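Local coordinates for protein 5,10-methylenetetrahydromethanopterin reductase (Methanopyrus kandleri, PDB 1EZW) that catalyses the reversible, coenzyme F420-dependent reduction of methylene-tetrahydromethanopterin to methyl-tetrahydromethanopterin, a step in methanogenesis from carbon dioxide, at residues 64-69 and 74-79; 127-132 and 150-155; 139-142 and 146-149; 173-176 and 181-184. All coordinates share one frame; numbering follows the deposited sequence. Where two conformers were deposited one is given.

Interaction 1. Residues 64-69 and 74-79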
loop_
_atom_site.group_PDB
_atom_site.type_symbol
_atom_site.label_atom_id
_atom_site.label_comp_id
_atom_site.label_asym_id
_atom_site.label_seq_id
_atom_site.Cartn_x
_atom_site.Cartn_y
_atom_site.Cartn_z
ATOM N N GLY A 64 -1.640 4.776 20.792
ATOM C CA GLY A 64 -1.106 5.544 21.917
ATOM C C GLY A 64 -2.134 6.591 22.290
ATOM O O GLY A 64 -2.022 7.752 21.868
ATOM N N ILE A 65 -3.112 6.244 23.125
ATOM C CA ILE A 65 -3.216 4.934 23.763
ATOM C C ILE A 65 -4.613 4.368 23.643
ATOM O O ILE A 65 -5.566 5.106 23.469
ATOM C CB ILE A 65 -2.946 5.039 25.260
ATOM C CG1 ILE A 65 -3.798 6.157 25.829
ATOM C CG2 ILE A 65 -1.474 5.325 25.521
ATOM C CD1 ILE A 65 -3.684 6.290 27.391
ATOM N N THR A 66 -4.720 3.048 23.725
ATOM C CA THR A 66 -6.048 2.484 23.637
ATOM C C THR A 66 -6.493 2.154 25.050
ATOM O O THR A 66 -5.898 2.659 25.984
ATOM C CB THR A 66 -6.102 1.301 22.651
ATOM O OG1 THR A 66 -7.473 0.860 22.564
ATOM C CG2 THR A 66 -5.180 0.148 23.059
ATOM N N ASN A 67 -7.542 1.365 25.223
ATOM C CA ASN A 67 -8.036 1.117 26.596
ATOM C C ASN A 67 -8.695 -0.243 26.699
ATOM O O ASN A 67 -8.969 -0.900 25.698
ATOM C CB ASN A 67 -9.051 2.230 26.986
ATOM C CG ASN A 67 -10.247 2.282 26.041
ATOM O OD1 ASN A 67 -10.277 3.072 25.071
ATOM N ND2 ASN A 67 -11.220 1.424 26.283
ATOM N N PRO A 68 -8.973 -0.699 27.918
ATOM C CA PRO A 68 -9.613 -2.025 28.119
ATOM C C PRO A 68 -11.102 -2.126 27.870
ATOM O O PRO A 68 -11.636 -3.239 27.842
ATOM C CB PRO A 68 -9.391 -2.295 29.625
ATOM C CG PRO A 68 -8.284 -1.305 30.026
ATOM C CD PRO A 68 -8.595 -0.084 29.212
ATOM N N TYR A 69 -11.761 -0.987 27.688
ATOM C CA TYR A 69 -13.217 -0.943 27.687
ATOM C C TYR A 69 -14.016 -0.905 26.418
ATOM O O TYR A 69 -15.063 -1.538 26.328
ATOM C CB TYR A 69 -13.673 0.268 28.521
ATOM C CG TYR A 69 -12.985 0.332 29.881
ATOM C CD1 TYR A 69 -11.992 1.288 30.127
ATOM C CD2 TYR A 69 -13.241 -0.636 30.867
ATOM C CE1 TYR A 69 -11.268 1.290 31.309
ATOM C CE2 TYR A 69 -12.492 -0.642 32.089
ATOM C CZ TYR A 69 -11.509 0.332 32.285
ATOM O OH TYR A 69 -10.750 0.372 33.466
ATOM N N LEU A 74 -9.672 -9.430 23.662
ATOM C CA LEU A 74 -9.250 -10.396 22.658
ATOM C C LEU A 74 -9.277 -9.704 21.288
ATOM O O LEU A 74 -8.517 -10.079 20.407
ATOM C CB LEU A 74 -10.184 -11.624 22.624
ATOM C CG LEU A 74 -9.945 -12.582 23.806
ATOM C CD1 LEU A 74 -11.080 -13.657 23.828
ATOM C CD2 LEU A 74 -8.561 -13.273 23.654
ATOM N N ILE A 75 -10.179 -8.733 21.118
ATOM C CA ILE A 75 -10.212 -7.961 19.861
ATOM C C ILE A 75 -8.963 -7.037 19.820
ATOM O O ILE A 75 -8.296 -6.904 18.779
ATOM C CB ILE A 75 -11.496 -7.163 19.753
ATOM C CG1 ILE A 75 -12.669 -8.137 19.523
ATOM C CG2 ILE A 75 -11.402 -6.129 18.617
ATOM C CD1 ILE A 75 -12.538 -8.945 18.220
ATOM N N THR A 76 -8.644 -6.390 20.936
ATOM C CA THR A 76 -7.427 -5.572 20.952
ATOM C C THR A 76 -6.205 -6.468 20.649
ATOM O O THR A 76 -5.334 -6.091 19.866
ATOM C CB THR A 76 -7.275 -4.880 22.336
ATOM O OG1 THR A 76 -8.330 -3.922 22.487
ATOM C CG2 THR A 76 -5.905 -4.179 22.427
ATOM N N ALA A 77 -6.129 -7.672 21.256
ATOM C CA ALA A 77 -5.010 -8.574 20.984
ATOM C C ALA A 77 -4.905 -8.874 19.466
ATOM O O ALA A 77 -3.815 -8.842 18.879
ATOM C CB ALA A 77 -5.180 -9.885 21.768
ATOM N N SER A 78 -6.038 -9.255 18.875
ATOM C CA SER A 78 -6.069 -9.517 17.445
ATOM C C SER A 78 -5.554 -8.298 16.650
ATOM O O SER A 78 -4.726 -8.476 15.720
ATOM C CB SER A 78 -7.513 -9.845 17.004
ATOM O OG SER A 78 -7.574 -10.025 15.578
ATOM N N ASN A 79 -6.038 -7.087 16.982
ATOM C CA ASN A 79 -5.573 -5.858 16.292
ATOM C C ASN A 79 -4.053 -5.756 16.362
ATOM O O ASN A 79 -3.391 -5.553 15.343
ATOM C CB ASN A 79 -6.130 -4.588 16.917
ATOM C CG ASN A 79 -7.577 -4.421 16.663
ATOM O OD1 ASN A 79 -8.114 -5.088 15.804
ATOM N ND2 ASN A 79 -8.231 -3.497 17.382
HETATM O O HOH W 1 -7.824 -1.591 21.082
HETATM O O HOH W 2 -9.425 -3.730 24.859
#

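Interaction 2. Residues 127-132 and 150-155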
loop_
_atom_site.group_PDB
_atom_site.type_symbol
_atom_site.label_atom_id
_atom_site.label_comp_id
_atom_site.label_asym_id
_atom_site.label_seq_id
_atom_site.Cartn_x
_atom_site.Cartn_y
_atom_site.Cartn_z
ATOM N N PRO A 127 -9.306 0.487 37.484
ATOM C CA PRO A 127 -8.699 0.611 36.149
ATOM C C PRO A 127 -7.310 -0.017 36.087
ATOM O O PRO A 127 -6.948 -0.635 35.076
ATOM C CB PRO A 127 -8.687 2.127 35.946
ATOM C CG PRO A 127 -9.974 2.517 36.607
ATOM C CD PRO A 127 -9.753 1.808 37.946
ATOM N N ALA A 128 -6.505 0.101 37.150
ATOM C CA ALA A 128 -5.190 -0.511 37.089
ATOM C C ALA A 128 -5.312 -2.044 37.018
ATOM O O ALA A 128 -4.494 -2.716 36.364
ATOM C CB ALA A 128 -4.327 -0.084 38.288
ATOM N N THR A 129 -6.315 -2.591 37.702
ATOM C CA THR A 129 -6.543 -4.031 37.658
ATOM C C THR A 129 -7.033 -4.402 36.252
ATOM O O THR A 129 -6.545 -5.376 35.695
ATOM C CB THR A 129 -7.535 -4.469 38.724
ATOM O OG1 THR A 129 -6.879 -4.329 39.996
ATOM C CG2 THR A 129 -7.964 -5.912 38.515
ATOM N N ALA A 130 -7.957 -3.626 35.690
ATOM C CA ALA A 130 -8.430 -3.909 34.325
ATOM C C ALA A 130 -7.235 -3.924 33.346
ATOM O O ALA A 130 -7.152 -4.808 32.488
ATOM C CB ALA A 130 -9.486 -2.880 33.876
ATOM N N ILE A 131 -6.309 -2.979 33.489
ATOM C CA ILE A 131 -5.140 -2.932 32.611
ATOM C C ILE A 131 -4.252 -4.161 32.820
ATOM O O ILE A 131 -3.732 -4.732 31.874
ATOM C CB ILE A 131 -4.358 -1.608 32.807
ATOM C CG1 ILE A 131 -5.205 -0.443 32.258
ATOM C CG2 ILE A 131 -2.963 -1.705 32.055
ATOM C CD1 ILE A 131 -4.622 0.953 32.500
ATOM N N ARG A 132 -4.047 -4.588 34.074
ATOM C CA ARG A 132 -3.257 -5.792 34.291
ATOM C C ARG A 132 -3.903 -6.990 33.574
ATOM O O ARG A 132 -3.204 -7.831 33.019
ATOM C CB ARG A 132 -3.207 -6.125 35.802
ATOM C CG ARG A 132 -2.375 -5.191 36.624
ATOM C CD ARG A 132 -2.570 -5.582 38.112
ATOM N NE ARG A 132 -1.777 -4.746 39.003
ATOM C CZ ARG A 132 -0.495 -4.950 39.288
ATOM N NH1 ARG A 132 0.126 -4.113 40.122
ATOM N NH2 ARG A 132 0.167 -5.974 38.767
ATOM N N GLU A 150 -9.416 -15.927 33.868
ATOM C CA GLU A 150 -10.577 -15.562 34.644
ATOM C C GLU A 150 -10.170 -14.486 35.635
ATOM O O GLU A 150 -9.543 -14.774 36.654
ATOM C CB GLU A 150 -11.138 -16.782 35.381
ATOM C CG GLU A 150 -12.301 -16.402 36.283
ATOM C CD GLU A 150 -13.107 -17.600 36.773
ATOM O OE1 GLU A 150 -14.019 -17.382 37.605
ATOM O OE2 GLU A 150 -12.847 -18.741 36.315
ATOM N N GLY A 151 -10.519 -13.241 35.344
ATOM C CA GLY A 151 -10.141 -12.170 36.247
ATOM C C GLY A 151 -11.404 -11.511 36.737
ATOM O O GLY A 151 -12.493 -12.079 36.586
ATOM N N LYS A 152 -11.277 -10.317 37.310
ATOM C CA LYS A 152 -12.416 -9.557 37.802
ATOM C C LYS A 152 -13.078 -8.746 36.705
ATOM O O LYS A 152 -14.265 -8.471 36.763
ATOM C CB LYS A 152 -11.991 -8.523 38.868
ATOM C CG LYS A 152 -11.202 -9.036 40.074
ATOM C CD LYS A 152 -10.687 -7.829 40.934
ATOM C CE LYS A 152 -11.745 -7.193 41.899
ATOM N NZ LYS A 152 -12.992 -6.539 41.370
ATOM N N TYR A 153 -12.308 -8.332 35.694
ATOM C CA TYR A 153 -12.853 -7.494 34.617
ATOM C C TYR A 153 -13.090 -8.290 33.328
ATOM O O TYR A 153 -13.956 -7.950 32.543
ATOM C CB TYR A 153 -11.907 -6.281 34.391
ATOM C CG TYR A 153 -11.558 -5.964 32.938
ATOM C CD1 TYR A 153 -12.298 -5.034 32.193
ATOM C CD2 TYR A 153 -10.502 -6.624 32.313
ATOM C CE1 TYR A 153 -11.981 -4.774 30.852
ATOM C CE2 TYR A 153 -10.183 -6.367 30.961
ATOM C CZ TYR A 153 -10.921 -5.452 30.254
ATOM O OH TYR A 153 -10.589 -5.243 28.915
ATOM N N VAL A 154 -12.340 -9.361 33.125
ATOM C CA VAL A 154 -12.570 -10.172 31.939
ATOM C C VAL A 154 -12.454 -11.631 32.322
ATOM O O VAL A 154 -11.556 -12.024 33.076
ATOM C CB VAL A 154 -11.545 -9.840 30.774
ATOM C CG1 VAL A 154 -10.093 -10.035 31.232
ATOM C CG2 VAL A 154 -11.843 -10.736 29.592
ATOM N N LYS A 155 -13.396 -12.425 31.826
ATOM C CA LYS A 155 -13.361 -13.864 32.022
ATOM C C LYS A 155 -13.589 -14.461 30.636
ATOM O O LYS A 155 -14.608 -14.234 30.016
ATOM C CB LYS A 155 -14.448 -14.351 33.002
ATOM C CG LYS A 155 -14.425 -15.884 33.123
ATOM C CD LYS A 155 -15.516 -16.396 34.104
ATOM C CE LYS A 155 -15.513 -17.934 34.121
ATOM N NZ LYS A 155 -16.384 -18.488 35.195
#

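Interaction 3. Residues 139-142 and 146-149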
loop_
_atom_site.group_PDB
_atom_site.type_symbol
_atom_site.label_atom_id
_atom_site.label_comp_id
_atom_site.label_asym_id
_atom_site.label_seq_id
_atom_site.Cartn_x
_atom_site.Cartn_y
_atom_site.Cartn_z
ATOM N N TYR A 139 -0.996 -10.947 26.015
ATOM C CA TYR A 139 0.204 -11.739 25.856
ATOM C C TYR A 139 -0.076 -13.232 25.754
ATOM O O TYR A 139 0.659 -13.934 25.071
ATOM C CB TYR A 139 1.228 -11.355 26.944
ATOM C CG TYR A 139 1.846 -10.017 26.514
ATOM C CD1 TYR A 139 1.201 -8.803 26.793
ATOM C CD2 TYR A 139 3.006 -10.002 25.742
ATOM C CE1 TYR A 139 1.702 -7.570 26.303
ATOM C CE2 TYR A 139 3.534 -8.774 25.236
ATOM C CZ TYR A 139 2.870 -7.579 25.524
ATOM O OH TYR A 139 3.342 -6.380 25.039
ATOM N N GLN A 140 -1.143 -13.716 26.395
ATOM C CA GLN A 140 -1.504 -15.114 26.160
ATOM C C GLN A 140 -1.842 -15.296 24.671
ATOM O O GLN A 140 -1.467 -16.305 24.065
ATOM C CB GLN A 140 -2.713 -15.567 26.976
ATOM C CG GLN A 140 -2.390 -15.798 28.481
ATOM C CD GLN A 140 -3.553 -16.486 29.166
ATOM O OE1 GLN A 140 -4.211 -17.331 28.553
ATOM N NE2 GLN A 140 -3.781 -16.176 30.465
ATOM N N TYR A 141 -2.523 -14.311 24.082
ATOM C CA TYR A 141 -2.907 -14.349 22.661
ATOM C C TYR A 141 -1.648 -14.333 21.777
ATOM O O TYR A 141 -1.514 -15.114 20.836
ATOM C CB TYR A 141 -3.799 -13.129 22.373
ATOM C CG TYR A 141 -4.388 -13.087 20.974
ATOM C CD1 TYR A 141 -5.703 -13.460 20.740
ATOM C CD2 TYR A 141 -3.609 -12.679 19.889
ATOM C CE1 TYR A 141 -6.258 -13.427 19.433
ATOM C CE2 TYR A 141 -4.148 -12.638 18.586
ATOM C CZ TYR A 141 -5.465 -13.009 18.367
ATOM O OH TYR A 141 -6.039 -12.911 17.092
ATOM N N LEU A 142 -0.719 -13.435 22.081
ATOM C CA LEU A 142 0.532 -13.327 21.321
ATOM C C LEU A 142 1.429 -14.557 21.471
ATOM O O LEU A 142 2.267 -14.821 20.597
ATOM C CB LEU A 142 1.297 -12.059 21.738
ATOM C CG LEU A 142 0.630 -10.740 21.409
ATOM C CD1 LEU A 142 1.489 -9.598 21.998
ATOM C CD2 LEU A 142 0.562 -10.571 19.883
ATOM N N PRO A 146 -4.067 -21.397 23.705
ATOM C CA PRO A 146 -5.373 -20.762 23.855
ATOM C C PRO A 146 -5.374 -19.797 25.042
ATOM O O PRO A 146 -4.696 -20.019 26.060
ATOM C CB PRO A 146 -6.309 -21.949 24.089
ATOM C CG PRO A 146 -5.376 -22.888 24.864
ATOM C CD PRO A 146 -4.185 -22.848 23.940
ATOM N N VAL A 147 -6.111 -18.710 24.911
ATOM C CA VAL A 147 -6.185 -17.795 26.021
ATOM C C VAL A 147 -7.216 -18.361 27.009
ATOM O O VAL A 147 -8.299 -18.730 26.618
ATOM C CB VAL A 147 -6.673 -16.427 25.579
ATOM C CG1 VAL A 147 -6.757 -15.524 26.789
ATOM C CG2 VAL A 147 -5.750 -15.871 24.487
ATOM N N GLU A 148 -6.843 -18.464 28.280
ATOM C CA GLU A 148 -7.755 -18.945 29.310
ATOM C C GLU A 148 -7.457 -18.052 30.470
ATOM O O GLU A 148 -6.376 -18.121 31.064
ATOM C CB GLU A 148 -7.478 -20.409 29.652
ATOM C CG GLU A 148 -7.916 -21.357 28.537
ATOM C CD GLU A 148 -7.699 -22.829 28.891
ATOM O OE1 GLU A 148 -8.627 -23.642 28.681
ATOM O OE2 GLU A 148 -6.598 -23.165 29.365
ATOM N N TYR A 149 -8.391 -17.179 30.764
ATOM C CA TYR A 149 -8.167 -16.234 31.836
ATOM C C TYR A 149 -9.441 -15.840 32.541
ATOM O O TYR A 149 -10.427 -15.453 31.923
ATOM C CB TYR A 149 -7.472 -14.968 31.279
ATOM C CG TYR A 149 -7.031 -14.042 32.371
ATOM C CD1 TYR A 149 -5.902 -14.324 33.117
ATOM C CD2 TYR A 149 -7.796 -12.929 32.717
ATOM C CE1 TYR A 149 -5.523 -13.512 34.195
ATOM C CE2 TYR A 149 -7.433 -12.107 33.792
ATOM C CZ TYR A 149 -6.296 -12.407 34.521
ATOM O OH TYR A 149 -5.899 -11.597 35.562
#

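Interaction 4. Residues 173-176 and 181-184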
loop_
_atom_site.group_PDB
_atom_site.type_symbol
_atom_site.label_atom_id
_atom_site.label_comp_id
_atom_site.label_asym_id
_atom_site.label_seq_id
_atom_site.Cartn_x
_atom_site.Cartn_y
_atom_site.Cartn_z
ATOM N N PHE A 173 4.988 -3.374 25.725
ATOM C CA PHE A 173 3.766 -2.951 26.350
ATOM C C PHE A 173 4.004 -1.651 27.093
ATOM O O PHE A 173 4.732 -1.624 28.087
ATOM C CB PHE A 173 3.290 -4.011 27.373
ATOM C CG PHE A 173 1.957 -3.704 27.990
ATOM C CD1 PHE A 173 0.760 -3.855 27.257
ATOM C CD2 PHE A 173 1.876 -3.278 29.318
ATOM C CE1 PHE A 173 -0.481 -3.593 27.830
ATOM C CE2 PHE A 173 0.628 -3.010 29.900
ATOM C CZ PHE A 173 -0.551 -3.163 29.175
ATOM N N TYR A 174 3.425 -0.563 26.610
ATOM C CA TYR A 174 3.561 0.723 27.292
ATOM C C TYR A 174 2.252 1.081 27.972
ATOM O O TYR A 174 1.179 0.892 27.415
ATOM C CB TYR A 174 3.876 1.847 26.264
ATOM C CG TYR A 174 5.300 1.881 25.784
ATOM C CD1 TYR A 174 5.853 0.832 25.043
ATOM C CD2 TYR A 174 6.113 2.981 26.075
ATOM C CE1 TYR A 174 7.172 0.869 24.602
ATOM C CE2 TYR A 174 7.451 3.038 25.646
ATOM C CZ TYR A 174 7.977 1.972 24.907
ATOM O OH TYR A 174 9.266 1.916 24.459
ATOM N N MET A 175 2.317 1.612 29.191
ATOM C CA MET A 175 1.118 2.013 29.876
ATOM C C MET A 175 1.006 3.510 30.058
ATOM O O MET A 175 1.977 4.152 30.458
ATOM C CB MET A 175 1.121 1.418 31.282
ATOM C CG MET A 175 0.472 0.124 31.381
ATOM S SD MET A 175 0.416 -0.297 33.192
ATOM C CE MET A 175 -0.408 0.657 33.827
ATOM N N GLY A 176 -0.162 4.067 29.801
ATOM C CA GLY A 176 -0.346 5.477 30.068
ATOM C C GLY A 176 -0.436 5.604 31.598
ATOM O O GLY A 176 -1.020 4.745 32.260
ATOM N N ILE A 181 -0.931 5.385 41.464
ATOM C CA ILE A 181 -1.287 3.982 41.294
ATOM C C ILE A 181 -0.908 3.492 39.891
ATOM O O ILE A 181 -0.317 2.421 39.733
ATOM C CB ILE A 181 -2.798 3.745 41.512
ATOM C CG1 ILE A 181 -3.201 4.219 42.908
ATOM C CG2 ILE A 181 -3.115 2.246 41.357
ATOM C CD1 ILE A 181 -4.708 4.260 43.093
ATOM N N MET A 182 -1.254 4.266 38.870
ATOM C CA MET A 182 -0.904 3.844 37.516
ATOM C C MET A 182 0.596 3.854 37.282
ATOM O O MET A 182 1.137 2.984 36.599
ATOM C CB MET A 182 -1.606 4.742 36.495
ATOM C CG MET A 182 -3.081 4.484 36.426
ATOM S SD MET A 182 -3.434 2.795 35.828
ATOM C CE MET A 182 -5.108 2.847 35.879
ATOM N N LEU A 183 1.294 4.838 37.839
ATOM C CA LEU A 183 2.743 4.898 37.669
ATOM C C LEU A 183 3.413 3.705 38.309
ATOM O O LEU A 183 4.322 3.121 37.746
ATOM C CB LEU A 183 3.317 6.190 38.275
ATOM C CG LEU A 183 3.031 7.502 37.519
ATOM C CD1 LEU A 183 3.382 8.692 38.434
ATOM C CD2 LEU A 183 3.891 7.562 36.225
ATOM N N LYS A 184 2.969 3.345 39.512
ATOM C CA LYS A 184 3.571 2.198 40.174
ATOM C C LYS A 184 3.267 0.883 39.406
ATOM O O LYS A 184 4.134 0.028 39.214
ATOM C CB LYS A 184 3.031 2.140 41.609
ATOM C CG LYS A 184 3.810 1.236 42.494
ATOM C CD LYS A 184 3.269 1.341 43.937
ATOM C CE LYS A 184 4.099 0.474 44.873
ATOM N NZ LYS A 184 4.150 -0.902 44.328
#

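Interaction 1. Residues 64-69 and 74-79
Thr66 and Thr76 face each other with two ordered waters between them, and they illustrate how a loop can be tied to a helix without a single direct hydrogen bond. The polar part of the contact is carried by these waters, which both reach OG1 of Thr76. Water 1 donates to Thr66 OG1 at 2.9 Å and to Thr76 OG1 at 2.8 Å, so it spans the two hydroxyls. Water 2 donates to the backbone O of Asn67 at 3.0 Å and accepts from Thr76 OG1 at 2.6 Å. The hydroxyl of Thr76 is thus used in both senses, receiving from one water and giving to the other. Asn67 O and Thr76 OG1 are themselves 4.5 Å apart, a separation that leaves the bridging to water 2.

The apolar part is slight. Thr66 and Thr76 both direct their CB toward the opposite segment, and their CG2 methyls approach to 4.4 Å, a loose touch beside the waters. In Thr66 the hydroxyl stands anti to the backbone N (chi1 -176°), which brings OG1 to water 1; the same OG1 is also hydrogen-bonded to Asp38.

The 64-69 segment leaves strand 60-63 with a non-prolyl cis peptide before Ile65. Backbone bonds from Thr66 to Gly94 of strand 93-95 and to Gly96 just beyond it attach the segment to its neighbour in the sheet, Pro68 rests on helix 127-142, and the second subunit packs on Leu74, Ile75 and Ser78 of helix 73-86.

Interaction 2. Residues 127-132 and 150-155
The backbone N of Tyr153, whose ring lies against Ala130, shares an acceptor with Val154 N: both bond to OE2 of Glu133, while OE1 of the same carboxylate takes Lys152 N. One side chain of helix 127-142 collects three successive amides of the loop and so positions the backbone from which the Tyr153 ring projects. The loop is closed by Gly151 N, which donates to Val154 O at 2.8 Å, and Lys155 NZ pairs with Glu150 OE1 in a salt bridge at 3.6 Å.

Against this frame the contact is apolar. In the conformer described, one of two for Tyr153, the CB of Ala130 sits over a ring face, displaced from the middle, as a CH-pi contact 4.0 Å from the ring centroid and 20° off the normal. Ala130 O approaches Tyr153 CE2 at 3.7 Å. Chi1 of Thr129 (-70°) sets OG1 beside the backbone N and CG2 anti to it, 4.1 Å from CD of Lys152, the two side chains crossing at about a right angle.

The pattern is that of a hairpin-like turn folded back along a barrel helix, an elaboration of the helix-to-strand connection in this (beta/alpha)8 fold.

Interaction 3. Residues 139-142 and 146-149
The carboxamide of Gln140 lies alongside the backbone of Glu148 and answers both of its polar groups. Glu148 N donates to Gln140 OE1 at 2.9 Å, fairly straight at 162° and only modestly tilted from the side-chain carbonyl plane. The return bond, from Gln140 NE2 to Glu148 O, is longer at 3.3 Å; the acceptor lies in the amide plane of Gln140, yet the donor stands well above the carbonyl plane of Glu148. With CG anti to the carbonyl carbon (chi1 -75°) and the chain extended beyond it, the amide is carried out to the loop.

Its NE2 end meets Tyr149 crosswise, the amide and ring planes 75° apart, with NE2 3.9 Å from CD1. Both Val147 methyls lie against Gln140 CB; CG1 is also 3.6 Å from Gln140 OE1, and CG2 goes on to the next residue, 3.6 Å from Tyr141 N. A leucine in place of Gln140 would probably leave the N-H and C=O of Glu148 without these mates and let the loop shift from the helix.

Val147 also packs on Leu74 of helix 73-86, and Tyr141 continues between that helix and the second subunit, its OH bonding to Tyr40 O there.

Interaction 4. Residues 173-176 and 181-184
Met182, on the first turn of helix 180-189, gives up the most surface here, and it meets the end of strand 173-176 through two different parts of itself. Its backbone O is approached by the terminal methyl of Met175, CE to O 3.9 Å, and its sulfur by the same methyl, CE to SD 4.2 Å. One methyl group thus rests in the angle between the main chain and side chain of a single helical residue, a purely van der Waals arrangement with no hydrogen bond between the segments.

The shape of Met175 explains the fit. Its CB is directed at the helix, the chain runs on extended about the CB-CG bond, and a bend at the sulfur (chi3 64°) swings CE round to Met182. Elsewhere along its length Met175 packs on Thr185, Ala186 and Ile189 of the same helix and on Ile131 of helix 127-142, so it is enclosed by two helices.

This is the opening half of a beta-alpha-beta crossover, strand 173-176 to helix 180-189 to strand 192-196, the repeating element of the TIM barrel. In such a barrel the helix packs on the outside of the strand it follows, and the strand's outward side chain, here Met175, fills the layer between them.

Gly176, the third residue, contributes main chain alone. Its O comes to 4.3 Å from CB of Met182 and is covered by it, though the model offers this oxygen no hydrogen-bonding partner. Beyond its sulfur, Met182 reaches across to Pro127 at the start of helix 127-142.

Helix 127-142 connects the set. Its first turns serve interaction 2 and its last turn interaction 3, whose centres are 14 Å apart. Interaction 1 joins interaction 2 through a probable hydrogen bond from Tyr153 OH to Pro68 O, 2.5 Å, and joins interaction 3 where Ala77 CB packs on Tyr141 CG at 3.4 Å. Interaction 4 leans on the same helix, with Met175 SD 3.8 Å from Ile131 CG2. Interactions 3 and 4, about 21 Å apart between centres, still touch through Tyr139 and Phe173. No coenzyme is bound, but interaction 1 follows the C-terminal end of strand 60-63, the barrel end where TIM-barrel active sites lie.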